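Local coordinates for protein racemase (Pseudovibrio sp. JE062, PDB 3MKC) that belongs to the mandelate racemase / muconate lactonizing enzyme family, pairing an enolase-type N-terminal domain with a TIM-barrel-like C-terminal domain, at residues A85-M90 / L297-E302; E233-E238 / N308-P313; E274-G279 / T301-A306. All coordinates share one frame; numbering follows the deposited sequence.

Contact 1 of 3, residues A85-M90 / L297-E302; sequences AIWDAM and LRRITE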
ATOM      1  N   ALA A  85       1.138   9.306 -19.401  1.00 13.53           N
ATOM      2  CA  ALA A  85       1.427   8.796 -20.737  1.00 12.08           C
ATOM      3  C   ALA A  85       2.452   7.666 -20.711  1.00 12.51           C
ATOM      4  O   ALA A  85       2.337   6.703 -21.464  1.00 12.94           O
ATOM      5  CB  ALA A  85       1.914   9.928 -21.636  1.00 12.22           C
ATOM      6  N   ILE A  86       3.460   7.782 -19.853  1.00 13.06           N
ATOM      7  CA  ILE A  86       4.481   6.741 -19.761  1.00 12.41           C
ATOM      8  C   ILE A  86       3.838   5.465 -19.217  1.00 11.66           C
ATOM      9  O   ILE A  86       4.167   4.359 -19.638  1.00 13.24           O
ATOM     10  CB  ILE A  86       5.634   7.179 -18.850  1.00 13.37           C
ATOM     11  CG1 ILE A  86       6.289   8.433 -19.436  1.00 14.63           C
ATOM     12  CG2 ILE A  86       6.655   6.050 -18.716  1.00 14.53           C
ATOM     13  CD1 ILE A  86       7.300   9.089 -18.528  1.00 14.31           C
ATOM     14  N   TRP A  87       2.910   5.632 -18.281  1.00 12.41           N
ATOM     15  CA  TRP A  87       2.195   4.504 -17.692  1.00 12.17           C
ATOM     16  C   TRP A  87       1.524   3.726 -18.825  1.00 11.07           C
ATOM     17  O   TRP A  87       1.691   2.509 -18.939  1.00 13.61           O
ATOM     18  CB  TRP A  87       1.109   5.006 -16.735  1.00 13.21           C
ATOM     19  CG  TRP A  87       0.592   3.979 -15.758  1.00 10.89           C
ATOM     20  CD1 TRP A  87       0.928   3.863 -14.438  1.00 11.30           C
ATOM     21  CD2 TRP A  87      -0.368   2.941 -16.018  1.00 10.80           C
ATOM     22  NE1 TRP A  87       0.237   2.823 -13.858  1.00 12.00           N
ATOM     23  CE2 TRP A  87      -0.565   2.240 -14.806  1.00 11.39           C
ATOM     24  CE3 TRP A  87      -1.081   2.536 -17.158  1.00 11.90           C
ATOM     25  CZ2 TRP A  87      -1.447   1.157 -14.698  1.00 12.59           C
ATOM     26  CZ3 TRP A  87      -1.961   1.455 -17.051  1.00 11.20           C
ATOM     27  CH2 TRP A  87      -2.134   0.781 -15.827  1.00 11.20           C
ATOM     28  N   ASP A  88       0.764   4.437 -19.655  1.00 11.45           N
ATOM     29  CA  ASP A  88       0.059   3.813 -20.768  1.00 11.20           C
ATOM     30  C   ASP A  88       1.017   3.147 -21.743  1.00 12.27           C
ATOM     31  O   ASP A  88       0.732   2.063 -22.259  1.00 11.83           O
ATOM     32  CB  ASP A  88      -0.790   4.839 -21.538  1.00 14.10           C
ATOM     33  CG  ASP A  88      -2.031   5.277 -20.775  1.00 16.88           C
ATOM     34  OD1 ASP A  88      -2.431   4.584 -19.814  1.00 16.39           O
ATOM     35  OD2 ASP A  88      -2.615   6.313 -21.152  1.00 18.03           O
ATOM     36  N   ALA A  89       2.148   3.801 -21.990  1.00 12.11           N
ATOM     37  CA  ALA A  89       3.136   3.280 -22.928  1.00 12.57           C
ATOM     38  C   ALA A  89       3.731   1.972 -22.439  1.00 11.37           C
ATOM     39  O   ALA A  89       3.877   1.022 -23.209  1.00 12.27           O
ATOM     40  CB  ALA A  89       4.243   4.309 -23.145  1.00 13.69           C
HETATM   41  N   MSE A  90       4.081   1.928 -21.160  1.00 12.45           N
HETATM   42  CA  MSE A  90       4.657   0.729 -20.577  1.00 12.66           C
HETATM   43  C   MSE A  90       3.620  -0.392 -20.563  1.00 12.69           C
HETATM   44  O   MSE A  90       3.903  -1.527 -20.973  1.00 12.24           O
HETATM   45  CB  MSE A  90       5.138   1.003 -19.146  1.00 12.86           C
HETATM   46  CG  MSE A  90       6.373   1.894 -19.040  1.00 17.70           C
HETATM   47 SE   MSE A  90       7.027   1.984 -17.226  1.00 24.48          SE
HETATM   48  CE  MSE A  90       5.585   3.025 -16.485  1.00 18.22           C
ATOM     49  N   LEU A 297      -3.642   4.187  -8.657  1.00 10.57           N
ATOM     50  CA  LEU A 297      -4.384   4.403  -7.418  1.00 11.32           C
ATOM     51  C   LEU A 297      -5.275   5.639  -7.530  1.00 11.28           C
ATOM     52  O   LEU A 297      -6.341   5.712  -6.906  1.00 11.75           O
ATOM     53  CB  LEU A 297      -3.427   4.532  -6.226  1.00 12.13           C
ATOM     54  CG  LEU A 297      -2.987   3.190  -5.632  1.00 11.38           C
ATOM     55  CD1 LEU A 297      -1.930   3.416  -4.571  1.00 12.87           C
ATOM     56  CD2 LEU A 297      -4.188   2.469  -5.024  1.00 12.45           C
ATOM     57  N   ARG A 298      -4.847   6.610  -8.327  1.00 11.62           N
ATOM     58  CA  ARG A 298      -5.657   7.808  -8.516  1.00 12.74           C
ATOM     59  C   ARG A 298      -6.905   7.449  -9.323  1.00 12.21           C
ATOM     60  O   ARG A 298      -8.008   7.878  -8.993  1.00 11.94           O
ATOM     61  CB  ARG A 298      -4.873   8.891  -9.253  1.00 17.10           C
ATOM     62  CG  ARG A 298      -5.654  10.180  -9.404  1.00 21.51           C
ATOM     63  CD  ARG A 298      -4.885  11.216 -10.203  1.00 27.32           C
ATOM     64  NE  ARG A 298      -5.493  12.533 -10.063  1.00 32.23           N
ATOM     65  CZ  ARG A 298      -5.011  13.647 -10.607  1.00 35.84           C
ATOM     66  NH1 ARG A 298      -3.905  13.614 -11.342  1.00 35.37           N
ATOM     67  NH2 ARG A 298      -5.633  14.803 -10.406  1.00 37.18           N
ATOM     68  N   ARG A 299      -6.734   6.671 -10.391  1.00 11.49           N
ATOM     69  CA  ARG A 299      -7.897   6.287 -11.190  1.00  9.32           C
ATOM     70  C   ARG A 299      -8.831   5.426 -10.363  1.00  9.31           C
ATOM     71  O   ARG A 299     -10.051   5.585 -10.407  1.00 10.82           O
ATOM     72  CB  ARG A 299      -7.473   5.530 -12.449  1.00 10.76           C
ATOM     73  CG  ARG A 299      -6.962   6.456 -13.540  1.00 13.91           C
ATOM     74  CD  ARG A 299      -6.732   5.719 -14.839  1.00 16.17           C
ATOM     75  NE  ARG A 299      -5.537   4.884 -14.802  1.00 15.06           N
ATOM     76  CZ  ARG A 299      -4.415   5.158 -15.467  1.00 18.28           C
ATOM     77  NH1 ARG A 299      -4.333   6.248 -16.215  1.00 20.03           N
ATOM     78  NH2 ARG A 299      -3.382   4.329 -15.405  1.00 14.89           N
ATOM     79  N   ILE A 300      -8.240   4.515  -9.602  1.00  9.54           N
ATOM     80  CA  ILE A 300      -9.002   3.619  -8.754  1.00  9.15           C
ATOM     81  C   ILE A 300      -9.792   4.381  -7.695  1.00  9.95           C
ATOM     82  O   ILE A 300     -10.954   4.077  -7.436  1.00 10.09           O
ATOM     83  CB  ILE A 300      -8.065   2.629  -8.055  1.00  9.94           C
ATOM     84  CG1 ILE A 300      -7.484   1.670  -9.094  1.00 10.81           C
ATOM     85  CG2 ILE A 300      -8.801   1.897  -6.937  1.00  9.47           C
ATOM     86  CD1 ILE A 300      -6.412   0.744  -8.541  1.00 12.50           C
ATOM     87  N   THR A 301      -9.165   5.382  -7.088  1.00  9.70           N
ATOM     88  CA  THR A 301      -9.842   6.129  -6.043  1.00  8.56           C
ATOM     89  C   THR A 301     -10.965   7.032  -6.544  1.00  9.33           C
ATOM     90  O   THR A 301     -12.003   7.152  -5.898  1.00  9.75           O
ATOM     91  CB  THR A 301      -8.833   6.965  -5.231  1.00  7.72           C
ATOM     92  OG1 THR A 301      -7.818   6.096  -4.712  1.00 11.64           O
ATOM     93  CG2 THR A 301      -9.532   7.649  -4.059  1.00 12.39           C
ATOM     94  N   GLU A 302     -10.766   7.669  -7.692  1.00  9.83           N
ATOM     95  CA  GLU A 302     -11.795   8.554  -8.222  1.00 10.46           C
ATOM     96  C   GLU A 302     -12.998   7.714  -8.610  1.00  9.95           C
ATOM     97  O   GLU A 302     -14.130   8.150  -8.454  1.00 11.77           O
ATOM     98  CB  GLU A 302     -11.264   9.363  -9.413  1.00 11.28           C
ATOM     99  CG  GLU A 302     -10.114  10.299  -9.008  1.00 16.75           C
ATOM    100  CD  GLU A 302      -9.741  11.336 -10.066  1.00 21.58           C
ATOM    101  OE1 GLU A 302      -9.948  11.093 -11.274  1.00 18.90           O
ATOM    102  OE2 GLU A 302      -9.214  12.399  -9.678  1.00 22.26           O
TER
HETATM  103  O   HOH W   1      -2.068   5.939 -17.641  1.00 19.56           O

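Contact 2 of 3, residues E233-E238 / N308-P313; sequences ELYFAE and NVQVMP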
ATOM      1  N   GLU A 233     -18.258  -2.371  17.231  1.00 20.12           N
ATOM      2  CA  GLU A 233     -18.144  -1.221  16.343  1.00 20.42           C
ATOM      3  C   GLU A 233     -16.806  -1.151  15.611  1.00 17.22           C
ATOM      4  O   GLU A 233     -16.188  -0.083  15.529  1.00 17.83           O
ATOM      5  CB  GLU A 233     -18.344   0.068  17.146  1.00 24.36           C
ATOM      6  CG  GLU A 233     -19.654   0.121  17.928  1.00 30.38           C
ATOM      7  CD  GLU A 233     -19.794   1.396  18.742  1.00 35.39           C
ATOM      8  OE1 GLU A 233     -19.639   2.493  18.162  1.00 36.91           O
ATOM      9  OE2 GLU A 233     -20.063   1.303  19.961  1.00 38.57           O
ATOM     10  N   LEU A 234     -16.360  -2.280  15.076  1.00 17.49           N
ATOM     11  CA  LEU A 234     -15.091  -2.327  14.352  1.00 16.18           C
ATOM     12  C   LEU A 234     -15.199  -1.537  13.045  1.00 16.04           C
ATOM     13  O   LEU A 234     -16.265  -1.480  12.426  1.00 15.93           O
ATOM     14  CB  LEU A 234     -14.713  -3.789  14.084  1.00 17.34           C
ATOM     15  CG  LEU A 234     -14.642  -4.653  15.357  1.00 18.16           C
ATOM     16  CD1 LEU A 234     -14.394  -6.111  14.998  1.00 18.94           C
ATOM     17  CD2 LEU A 234     -13.529  -4.127  16.270  1.00 18.64           C
ATOM     18  N   TYR A 235     -14.090  -0.928  12.633  1.00 14.48           N
ATOM     19  CA  TYR A 235     -14.066  -0.130  11.416  1.00 12.51           C
ATOM     20  C   TYR A 235     -14.249  -0.988  10.169  1.00 12.47           C
ATOM     21  O   TYR A 235     -15.006  -0.624   9.272  1.00 15.06           O
ATOM     22  CB  TYR A 235     -12.760   0.650  11.303  1.00 12.13           C
ATOM     23  CG  TYR A 235     -12.832   1.709  10.236  1.00 12.69           C
ATOM     24  CD1 TYR A 235     -13.184   3.021  10.554  1.00 12.30           C
ATOM     25  CD2 TYR A 235     -12.619   1.388   8.897  1.00 11.64           C
ATOM     26  CE1 TYR A 235     -13.320   3.986   9.565  1.00 12.87           C
ATOM     27  CE2 TYR A 235     -12.758   2.337   7.906  1.00 10.78           C
ATOM     28  CZ  TYR A 235     -13.110   3.634   8.238  1.00 11.64           C
ATOM     29  OH  TYR A 235     -13.278   4.575   7.242  1.00 13.97           O
ATOM     30  N   PHE A 236     -13.539  -2.108  10.092  1.00 11.35           N
ATOM     31  CA  PHE A 236     -13.709  -2.985   8.945  1.00 11.24           C
ATOM     32  C   PHE A 236     -13.243  -4.415   9.147  1.00 13.32           C
ATOM     33  O   PHE A 236     -12.557  -4.730  10.126  1.00 15.29           O
ATOM     34  CB  PHE A 236     -13.089  -2.368   7.669  1.00 11.17           C
ATOM     35  CG  PHE A 236     -11.566  -2.322   7.629  1.00 12.92           C
ATOM     36  CD1 PHE A 236     -10.788  -3.444   7.924  1.00 12.31           C
ATOM     37  CD2 PHE A 236     -10.927  -1.178   7.158  1.00 12.30           C
ATOM     38  CE1 PHE A 236      -9.396  -3.421   7.742  1.00 12.70           C
ATOM     39  CE2 PHE A 236      -9.537  -1.139   6.969  1.00 12.13           C
ATOM     40  CZ  PHE A 236      -8.770  -2.264   7.260  1.00 13.83           C
ATOM     41  N   ALA A 237     -13.657  -5.282   8.226  1.00 12.40           N
ATOM     42  CA  ALA A 237     -13.300  -6.689   8.254  1.00 11.33           C
ATOM     43  C   ALA A 237     -12.496  -6.963   6.987  1.00 12.97           C
ATOM     44  O   ALA A 237     -13.041  -6.956   5.881  1.00 11.60           O
ATOM     45  CB  ALA A 237     -14.545  -7.540   8.283  1.00 10.13           C
ATOM     46  N   GLU A 238     -11.199  -7.197   7.166  1.00 11.91           N
ATOM     47  CA  GLU A 238     -10.278  -7.448   6.061  1.00 14.22           C
ATOM     48  C   GLU A 238      -9.927  -8.920   5.851  1.00 14.04           C
ATOM     49  O   GLU A 238      -9.822  -9.683   6.803  1.00 14.31           O
ATOM     50  CB  GLU A 238      -8.986  -6.673   6.310  1.00 15.72           C
ATOM     51  CG  GLU A 238      -7.859  -6.974   5.347  1.00 16.60           C
ATOM     52  CD  GLU A 238      -6.603  -6.197   5.692  1.00 19.20           C
ATOM     53  OE1 GLU A 238      -6.732  -5.075   6.219  1.00 16.04           O
ATOM     54  OE2 GLU A 238      -5.496  -6.706   5.424  1.00 21.05           O
ATOM     55  N   ASN A 308     -19.088   5.342  -3.905  1.00  9.34           N
ATOM     56  CA  ASN A 308     -19.187   5.313  -2.441  1.00 10.46           C
ATOM     57  C   ASN A 308     -18.328   4.228  -1.803  1.00 11.22           C
ATOM     58  O   ASN A 308     -18.738   3.562  -0.849  1.00 13.12           O
ATOM     59  CB  ASN A 308     -20.644   5.125  -2.019  1.00 11.70           C
ATOM     60  CG  ASN A 308     -21.544   6.200  -2.582  1.00 12.03           C
ATOM     61  OD1 ASN A 308     -21.461   7.372  -2.191  1.00 15.12           O
ATOM     62  ND2 ASN A 308     -22.405   5.814  -3.516  1.00  9.53           N
ATOM     63  N   VAL A 309     -17.121   4.076  -2.329  1.00 10.02           N
ATOM     64  CA  VAL A 309     -16.174   3.089  -1.838  1.00  8.27           C
ATOM     65  C   VAL A 309     -14.905   3.791  -1.365  1.00  7.94           C
ATOM     66  O   VAL A 309     -14.339   4.610  -2.082  1.00 10.55           O
ATOM     67  CB  VAL A 309     -15.820   2.089  -2.956  1.00  8.46           C
ATOM     68  CG1 VAL A 309     -14.678   1.181  -2.530  1.00  6.52           C
ATOM     69  CG2 VAL A 309     -17.055   1.260  -3.299  1.00  8.98           C
ATOM     70  N   GLN A 310     -14.468   3.463  -0.154  1.00  9.21           N
ATOM     71  CA  GLN A 310     -13.255   4.054   0.400  1.00  7.35           C
ATOM     72  C   GLN A 310     -12.038   3.310  -0.102  1.00  9.31           C
ATOM     73  O   GLN A 310     -12.127   2.140  -0.469  1.00 10.56           O
ATOM     74  CB  GLN A 310     -13.259   3.954   1.931  1.00  6.88           C
ATOM     75  CG  GLN A 310     -14.440   4.604   2.603  1.00  8.39           C
ATOM     76  CD  GLN A 310     -14.241   4.723   4.106  1.00  9.62           C
ATOM     77  OE1 GLN A 310     -13.583   3.882   4.723  1.00 12.88           O
ATOM     78  NE2 GLN A 310     -14.816   5.758   4.700  1.00  9.19           N
ATOM     79  N   VAL A 311     -10.897   3.991  -0.115  1.00  9.87           N
ATOM     80  CA  VAL A 311      -9.662   3.349  -0.521  1.00  9.46           C
ATOM     81  C   VAL A 311      -8.602   3.621   0.534  1.00 11.73           C
ATOM     82  O   VAL A 311      -8.367   4.764   0.913  1.00 12.90           O
ATOM     83  CB  VAL A 311      -9.140   3.867  -1.867  1.00  8.29           C
ATOM     84  CG1 VAL A 311      -7.838   3.143  -2.229  1.00  8.71           C
ATOM     85  CG2 VAL A 311     -10.187   3.640  -2.954  1.00  9.89           C
HETATM   86  N   MSE A 312      -7.999   2.548   1.028  1.00 11.84           N
HETATM   87  CA  MSE A 312      -6.922   2.621   2.011  1.00 10.53           C
HETATM   88  C   MSE A 312      -5.934   1.627   1.434  1.00 10.01           C
HETATM   89  O   MSE A 312      -5.994   0.435   1.732  1.00 12.32           O
HETATM   90  CB  MSE A 312      -7.394   2.164   3.390  1.00 11.13           C
HETATM   91  CG  MSE A 312      -8.347   3.139   4.074  1.00 11.37           C
HETATM   92 SE   MSE A 312      -8.654   2.712   5.915  1.00 20.03          SE
HETATM   93  CE  MSE A 312     -10.000   4.006   6.240  1.00 11.37           C
ATOM     94  N   PRO A 313      -5.022   2.105   0.578  1.00 11.95           N
ATOM     95  CA  PRO A 313      -4.038   1.223  -0.047  1.00 12.21           C
ATOM     96  C   PRO A 313      -3.207   0.399   0.916  1.00 13.04           C
ATOM     97  O   PRO A 313      -2.710   0.912   1.922  1.00 13.47           O
ATOM     98  CB  PRO A 313      -3.182   2.186  -0.868  1.00 12.43           C
ATOM     99  CG  PRO A 313      -4.120   3.314  -1.173  1.00 12.55           C
ATOM    100  CD  PRO A 313      -4.814   3.500   0.149  1.00 12.67           C
TER

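Contact 3 of 3, residues E274-G279 / T301-A306; sequences EWITKG and TEMATA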
ATOM      1  N   GLU A 274     -14.133  -4.594 -10.637  1.00 11.05           N
ATOM      2  CA  GLU A 274     -14.908  -5.805 -10.390  1.00 10.95           C
ATOM      3  C   GLU A 274     -15.157  -5.953  -8.884  1.00 11.65           C
ATOM      4  O   GLU A 274     -16.222  -6.397  -8.460  1.00 12.24           O
ATOM      5  CB  GLU A 274     -14.174  -7.034 -10.954  1.00 14.60           C
ATOM      6  CG  GLU A 274     -14.923  -8.342 -10.768  1.00 21.84           C
ATOM      7  CD  GLU A 274     -14.219  -9.535 -11.397  1.00 26.67           C
ATOM      8  OE1 GLU A 274     -12.970  -9.519 -11.497  1.00 29.16           O
ATOM      9  OE2 GLU A 274     -14.917 -10.504 -11.774  1.00 27.39           O
ATOM     10  N   TRP A 275     -14.175  -5.582  -8.068  1.00 10.24           N
ATOM     11  CA  TRP A 275     -14.382  -5.660  -6.626  1.00  8.54           C
ATOM     12  C   TRP A 275     -15.509  -4.719  -6.222  1.00  7.62           C
ATOM     13  O   TRP A 275     -16.303  -5.024  -5.341  1.00 10.01           O
ATOM     14  CB  TRP A 275     -13.123  -5.262  -5.866  1.00  8.98           C
ATOM     15  CG  TRP A 275     -12.168  -6.386  -5.689  1.00  7.37           C
ATOM     16  CD1 TRP A 275     -11.093  -6.679  -6.475  1.00  8.64           C
ATOM     17  CD2 TRP A 275     -12.194  -7.374  -4.652  1.00  7.21           C
ATOM     18  NE1 TRP A 275     -10.442  -7.788  -5.988  1.00  8.95           N
ATOM     19  CE2 TRP A 275     -11.098  -8.234  -4.869  1.00  7.91           C
ATOM     20  CE3 TRP A 275     -13.040  -7.616  -3.559  1.00  8.78           C
ATOM     21  CZ2 TRP A 275     -10.820  -9.322  -4.032  1.00  9.52           C
ATOM     22  CZ3 TRP A 275     -12.766  -8.704  -2.725  1.00  8.13           C
ATOM     23  CH2 TRP A 275     -11.664  -9.541  -2.969  1.00  7.99           C
ATOM     24  N   ILE A 276     -15.575  -3.562  -6.867  1.00  7.94           N
ATOM     25  CA  ILE A 276     -16.619  -2.599  -6.538  1.00  7.90           C
ATOM     26  C   ILE A 276     -18.020  -3.071  -6.933  1.00  8.11           C
ATOM     27  O   ILE A 276     -18.925  -3.127  -6.100  1.00 10.96           O
ATOM     28  CB  ILE A 276     -16.371  -1.237  -7.226  1.00  7.71           C
ATOM     29  CG1 ILE A 276     -15.174  -0.534  -6.584  1.00  8.60           C
ATOM     30  CG2 ILE A 276     -17.619  -0.361  -7.127  1.00  9.13           C
ATOM     31  CD1 ILE A 276     -14.790   0.753  -7.293  1.00  9.55           C
ATOM     32  N   THR A 277     -18.195  -3.410  -8.205  1.00 11.94           N
ATOM     33  CA  THR A 277     -19.515  -3.812  -8.688  1.00 13.38           C
ATOM     34  C   THR A 277     -19.960  -5.231  -8.362  1.00 13.06           C
ATOM     35  O   THR A 277     -21.132  -5.454  -8.070  1.00 15.71           O
ATOM     36  CB  THR A 277     -19.628  -3.615 -10.213  1.00 18.37           C
ATOM     37  OG1 THR A 277     -18.716  -4.495 -10.877  1.00 22.24           O
ATOM     38  CG2 THR A 277     -19.299  -2.179 -10.587  1.00 17.50           C
ATOM     39  N   LYS A 278     -19.044  -6.193  -8.415  1.00 12.67           N
ATOM     40  CA  LYS A 278     -19.405  -7.581  -8.133  1.00 11.75           C
ATOM     41  C   LYS A 278     -19.191  -7.925  -6.665  1.00 12.06           C
ATOM     42  O   LYS A 278     -20.003  -8.621  -6.050  1.00 12.35           O
ATOM     43  CB  LYS A 278     -18.585  -8.542  -9.000  1.00 14.19           C
ATOM     44  CG  LYS A 278     -19.054  -9.989  -8.910  1.00 17.92           C
ATOM     45  CD  LYS A 278     -18.046 -10.955  -9.524  1.00 22.84           C
ATOM     46  CE  LYS A 278     -18.662 -11.784 -10.639  1.00 28.75           C
ATOM     47  NZ  LYS A 278     -18.921 -10.980 -11.871  1.00 30.61           N
ATOM     48  N   GLY A 279     -18.085  -7.439  -6.110  1.00 11.87           N
ATOM     49  CA  GLY A 279     -17.793  -7.704  -4.715  1.00 10.53           C
ATOM     50  C   GLY A 279     -18.621  -6.824  -3.800  1.00  9.70           C
ATOM     51  O   GLY A 279     -18.864  -7.179  -2.651  1.00 12.31           O
ATOM     52  N   THR A 301      -9.165   5.382  -7.088  1.00  9.70           N
ATOM     53  CA  THR A 301      -9.842   6.129  -6.043  1.00  8.56           C
ATOM     54  C   THR A 301     -10.965   7.032  -6.544  1.00  9.33           C
ATOM     55  O   THR A 301     -12.003   7.152  -5.898  1.00  9.75           O
ATOM     56  CB  THR A 301      -8.833   6.965  -5.231  1.00  7.72           C
ATOM     57  OG1 THR A 301      -7.818   6.096  -4.712  1.00 11.64           O
ATOM     58  CG2 THR A 301      -9.532   7.649  -4.059  1.00 12.39           C
ATOM     59  N   GLU A 302     -10.766   7.669  -7.692  1.00  9.83           N
ATOM     60  CA  GLU A 302     -11.795   8.554  -8.222  1.00 10.46           C
ATOM     61  C   GLU A 302     -12.998   7.714  -8.610  1.00  9.95           C
ATOM     62  O   GLU A 302     -14.130   8.150  -8.454  1.00 11.77           O
ATOM     63  CB  GLU A 302     -11.264   9.363  -9.413  1.00 11.28           C
ATOM     64  CG  GLU A 302     -10.114  10.299  -9.008  1.00 16.75           C
ATOM     65  CD  GLU A 302      -9.741  11.336 -10.066  1.00 21.58           C
ATOM     66  OE1 GLU A 302      -9.948  11.093 -11.274  1.00 18.90           O
ATOM     67  OE2 GLU A 302      -9.214  12.399  -9.678  1.00 22.26           O
HETATM   68  N   MSE A 303     -12.742   6.500  -9.094  1.00  9.41           N
HETATM   69  CA  MSE A 303     -13.825   5.586  -9.465  1.00  9.31           C
HETATM   70  C   MSE A 303     -14.527   5.144  -8.183  1.00 10.26           C
HETATM   71  O   MSE A 303     -15.758   5.058  -8.114  1.00 11.65           O
HETATM   72  CB  MSE A 303     -13.262   4.357 -10.195  1.00  9.96           C
HETATM   73  CG  MSE A 303     -14.267   3.191 -10.362  1.00 14.78           C
HETATM   74 SE   MSE A 303     -13.660   1.665 -11.372  1.00 21.17          SE
HETATM   75  CE  MSE A 303     -12.167   1.230 -10.316  1.00 12.18           C
ATOM     76  N   ALA A 304     -13.719   4.865  -7.168  1.00 11.20           N
ATOM     77  CA  ALA A 304     -14.239   4.424  -5.882  1.00  8.74           C
ATOM     78  C   ALA A 304     -15.141   5.496  -5.276  1.00  9.82           C
ATOM     79  O   ALA A 304     -16.254   5.212  -4.852  1.00  7.82           O
ATOM     80  CB  ALA A 304     -13.089   4.111  -4.940  1.00 11.25           C
ATOM     81  N   THR A 305     -14.657   6.731  -5.244  1.00  8.23           N
ATOM     82  CA  THR A 305     -15.451   7.818  -4.681  1.00 10.47           C
ATOM     83  C   THR A 305     -16.823   7.910  -5.354  1.00 10.26           C
ATOM     84  O   THR A 305     -17.846   8.082  -4.687  1.00 10.22           O
ATOM     85  CB  THR A 305     -14.710   9.146  -4.832  1.00 10.00           C
ATOM     86  OG1 THR A 305     -13.534   9.118  -4.012  1.00 12.66           O
ATOM     87  CG2 THR A 305     -15.599  10.318  -4.432  1.00 12.49           C
ATOM     88  N   ALA A 306     -16.843   7.777  -6.675  1.00 10.43           N
ATOM     89  CA  ALA A 306     -18.101   7.862  -7.413  1.00 11.74           C
ATOM     90  C   ALA A 306     -19.043   6.725  -7.015  1.00 12.18           C
ATOM     91  O   ALA A 306     -20.258   6.856  -7.120  1.00 16.65           O
ATOM     92  CB  ALA A 306     -17.825   7.816  -8.918  1.00 11.98           C
TER

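Contact 1 of 3, residues A85-M90 / L297-E302
Arg-299 drives one amino group straight onto the indole of Trp-87. NH2 stands 3.3 Å above the ring plane, over its centre, and lies 3.4 Å from CD2 of Trp-87. The guanidinium does not lie flat on the indole: the two planes are 76° apart, so the arginine meets the ring face with its edge. The pair is a cation-pi contact, with Arg-299 CZ 4.6 Å from the centroid of the six-membered ring of Trp-87 and only 10° off its normal. The two side chains run toward each other from opposite directions, and a bend at chi3 (-74°) turns the end of the arginine to the ring.

The other amino group reaches Asp-88 only through a water. Asp-88 OD1 is 4.4 Å from Arg-299 NH1, too far for a salt bridge, and lies well out of the guanidinium plane. Water 1 fills the step, donating to Asp-88 OD1 at 2.6 Å and accepting from Arg-299 NH1 at 2.7 Å.

Second-shell bonds fix both partners. Glu-296 OE1 forms a salt bridge with Arg-299 NE, and the indole NE1 of Trp-87 is hydrogen-bonded to Gly-292 O, while the ring of Tyr-91 meets that of Trp-87 with the planes nearly parallel. The contact joins helix 83-93 of the N-terminal domain to helix 293-306 of the barrel domain through side chains, the nearest CA atoms, of Trp-87 and Arg-299, being 12.1 Å apart. Glu-296, directly, and Asp-88, through the water, probably offset the positive charge held against the indole face.

Contact 2 of 3, residues E233-E238 / N308-P313
With chi1 at -167°, Tyr-235 places its ring opposite the backbone N and sends the phenol across to meet Gln-310 and Met-312, whose chains are extended beyond CG and approach from the far side. The phenol is the donor in a short hydrogen bond, Tyr-235 OH to Gln-310 OE1 at 2.6 Å. It uses a lone pair in the carbonyl plane at a C=O...donor angle of 111°. The amide oxygen lies at the ring edge, near its plane, and the ring and amide planes are 24° apart.

Met-312, present as selenomethionine, reaches in beside Gln-310. Its methyl CE is 3.6 Å from Tyr-235 CE2 and 3.5 Å from the phenol OH of the same residue. The selenium meets Phe-236 at the ring edge, Met-312 SE lying 4.1 Å from Phe-236 CE2, and approaches the Tyr-235 ring obliquely; both are Met-aromatic contacts. One selenoether thus fits against two rings from consecutive residues.

Leu-283 of strand 283-284 packs against Phe-236, Gln-310 and Met-312, while Arg-259 makes a cation-pi contact with the Tyr-235 ring. The backbones stay well apart, with Phe-236 CA 11.1 Å from Gln-310 CA, as strands 261-262 and 283-284 lie between them in the barrel wall. Side chains meeting across such a gap are the interior filling of a TIM-like barrel, here of the enolase C-terminal type.

Contact 3 of 3, residues E274-G279 / T301-A306
Ile-276 contributes most of the buried surface, 61 Å², and its CD1 makes the close approaches. With CG1 beside the backbone N (chi1 -71°) and the chain extended to CD1, this methyl projects from helix 268-277 into the side of helix 293-306. It settles against Met-303 and Ala-304, two consecutive residues, touching the side chain of the first and mainly the backbone of the second.

Met-303, modelled as selenomethionine, buries 24 Å². CG lies anti to the backbone N (chi1 167°), and the chain turns at chi3 (58°), which brings the terminal methyl round to the isoleucine. Ile-276 CD1 consequently lies 4.0 Å from Met-303 CG and also 4.0 Å from Met-303 CE, so that the bent chain is met at both ends.

Ala-304, with 17 Å², meets the same methyl with its CA and CB. Its CA is 4.0 Å from Ile-276 CD1 and its CB 4.4 Å from that atom. A side chain this small is consistent with the close approach of the helices, the CA atoms of Ile-276 and Ala-304 being 7.4 Å apart. The contact is purely apolar, at ordinary van der Waals spacing.

Beneath the helices, Ile-276 also rests on Leu-284 of strand 283-284, and Ala-304 on Val-311 of strand 310-311. Two successive helices packed side by side over the strands that alternate with them are the outer layer of a beta/alpha barrel, here the TIM-like C-terminal domain.

In the fold
Contacts 1 and 3 both use helix 293-306, sharing Thr-301 and Glu-302, yet they face different neighbours: contact 1 reaches across to the N-terminal domain, whereas contact 3 joins adjacent helices of the barrel's outer layer. Contact 2 lies inside the barrel, between strand 236-238 and the strand that follows this helix, 310-311. Val-311 packs on Thr-301 and Ala-304 between these layers, linking contact 2 to both others. Chemistry follows place. The partly buried domain boundary uses charge, an aromatic face and a water; the buried helix pair meets through methyl and methylene groups and an alanine; the buried interior combines one short hydrogen bond with Met-aromatic packing.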